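Repeat Five Residue (Rfr) protein or pentapeptide repeat protein (Cyanothece, PDB 2O6W) is of unknown function but folds as a right-handed quadrilateral beta helix built from pentapeptide repeats. Local coordinates at residues E109-Q114 against T129-E134. Residues are numbered along the deposited sequence; the frame is centred on the assembly and turned at random.
Sequences ENANLQ and TGVNLE
The amides of Asn112 and Asn132 lie side by side with their planes only 10° apart, equivalent asparagines on successive coils of the pentapeptide-repeat beta helix, twenty residues or one full turn apart. Asn112 OD1 takes a hydrogen on each face of its plane: its own chain's Gln114 N approaches from one, closing an Asx turn, and Asn132 ND2 from the other, at 2.9 Å. Neither donor sits on a lone pair, and the bond from Asn132 ND2 is bent, 133° at the hydrogen. With CG anti to the backbone N (chi1 175°) and the amide turned by a small chi2, Asn132 brings OD1 to Glu134 N, 3.2 Å away, in a second Asx turn. Asn112 ND2 has a weak hydrogen bond to Glu94 OE2, from the coil before.

The two backbones run parallel. Asn110 N meets Thr129 O almost straight on at 2.9 Å, Asn132 N reaches Ala111 O at a longer 3.3 Å, and Leu113 N lies in the carbonyl plane of Asn132 O, on a lone pair. On the inward side, Leu113, which is buried, leans its CD2 on Val131 CG1, 3.9 Å away, while Ala111 CB lies 4.4 Å from Val131 CG2.

At one end Gln114 and Glu134 extend the same way with amide and carboxylate turned steeply against each other, Gln114 NE2 coming 3.0 Å from Glu134 OE2. At the other, two waters bridge the segments: one joins Glu109 OE2 to Thr129 OG1, and a second donates to both Asn110 OD1 and Gly130 O, the latter at 2.9 Å.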
# COMPACT_ATOMS: atom_id res chain seq x y z
N GLU A 109 -3.40 -9.16 6.00
CA GLU A 109 -3.62 -10.57 5.73
C GLU A 109 -3.54 -10.97 4.25
O GLU A 109 -4.18 -10.37 3.39
CB GLU A 109 -4.95 -11.02 6.33
CG GLU A 109 -5.22 -12.50 6.18
CD GLU A 109 -6.24 -13.03 7.19
OE1 GLU A 109 -7.31 -12.40 7.35
OE2 GLU A 109 -5.96 -14.08 7.82
N ASN A 110 -2.74 -11.99 3.99
CA ASN A 110 -2.54 -12.52 2.64
C ASN A 110 -2.04 -11.49 1.64
O ASN A 110 -2.19 -11.66 0.43
CB ASN A 110 -3.83 -13.14 2.14
CG ASN A 110 -4.27 -14.30 2.98
OD1 ASN A 110 -3.45 -15.12 3.39
ND2 ASN A 110 -5.56 -14.39 3.26
N ALA A 111 -1.44 -10.43 2.16
CA ALA A 111 -0.90 -9.39 1.31
C ALA A 111 0.43 -9.88 0.75
O ALA A 111 1.08 -10.73 1.34
CB ALA A 111 -0.69 -8.12 2.13
N ASN A 112 0.82 -9.37 -0.41
CA ASN A 112 2.11 -9.76 -0.98
C ASN A 112 3.10 -8.60 -0.73
O ASN A 112 2.89 -7.49 -1.20
CB ASN A 112 1.95 -10.05 -2.48
CG ASN A 112 3.28 -10.25 -3.19
OD1 ASN A 112 4.27 -10.64 -2.57
ND2 ASN A 112 3.31 -10.00 -4.49
N LEU A 113 4.15 -8.86 0.04
CA LEU A 113 5.15 -7.83 0.36
C LEU A 113 6.53 -8.15 -0.18
O LEU A 113 7.55 -7.72 0.38
CB LEU A 113 5.25 -7.64 1.88
CG LEU A 113 4.29 -6.68 2.60
CD1 LEU A 113 2.86 -7.03 2.25
CD2 LEU A 113 4.52 -6.76 4.11
N GLN A 114 6.57 -8.91 -1.27
CA GLN A 114 7.84 -9.29 -1.87
C GLN A 114 8.64 -8.08 -2.33
O GLN A 114 8.13 -7.21 -3.04
CB GLN A 114 7.61 -10.22 -3.06
CG GLN A 114 8.88 -10.88 -3.57
CD GLN A 114 8.61 -11.83 -4.71
OE1 GLN A 114 8.20 -11.42 -5.79
NE2 GLN A 114 8.84 -13.12 -4.47
N THR A 129 -0.67 -12.27 8.88
CA THR A 129 -0.95 -13.67 8.57
C THR A 129 -0.96 -13.95 7.07
O THR A 129 -1.59 -13.23 6.30
CB THR A 129 -2.31 -14.08 9.13
OG1 THR A 129 -2.38 -13.73 10.52
CG2 THR A 129 -2.54 -15.56 8.97
N GLY A 130 -0.29 -15.03 6.66
CA GLY A 130 -0.24 -15.41 5.26
C GLY A 130 0.50 -14.45 4.34
O GLY A 130 0.39 -14.55 3.12
N VAL A 131 1.26 -13.52 4.91
CA VAL A 131 1.99 -12.56 4.11
C VAL A 131 3.25 -13.13 3.44
O VAL A 131 3.98 -13.93 4.05
CB VAL A 131 2.42 -11.34 4.96
CG1 VAL A 131 3.39 -10.49 4.18
CG2 VAL A 131 1.20 -10.52 5.34
N ASN A 132 3.49 -12.74 2.20
CA ASN A 132 4.68 -13.18 1.47
C ASN A 132 5.82 -12.22 1.82
O ASN A 132 5.84 -11.08 1.35
CB ASN A 132 4.41 -13.19 -0.05
CG ASN A 132 5.66 -13.53 -0.86
OD1 ASN A 132 6.61 -14.12 -0.35
ND2 ASN A 132 5.64 -13.16 -2.14
N LEU A 133 6.75 -12.68 2.65
CA LEU A 133 7.88 -11.87 3.09
C LEU A 133 9.18 -12.21 2.36
O LEU A 133 10.27 -12.12 2.93
CB LEU A 133 8.09 -12.05 4.60
CG LEU A 133 6.93 -11.61 5.49
CD1 LEU A 133 7.19 -12.05 6.93
CD2 LEU A 133 6.76 -10.11 5.40
N GLU A 134 9.05 -12.61 1.09
CA GLU A 134 10.22 -12.98 0.30
C GLU A 134 11.01 -11.75 -0.12
O GLU A 134 10.55 -10.94 -0.92
CB GLU A 134 9.79 -13.75 -0.96
CG GLU A 134 10.97 -14.41 -1.67
CD GLU A 134 10.57 -15.06 -2.99
OE1 GLU A 134 9.57 -15.82 -3.01
OE2 GLU A 134 11.28 -14.83 -4.00
O HOH W 1 -5.12 -13.88 10.99
O HOH W 2 -1.18 -16.20 1.30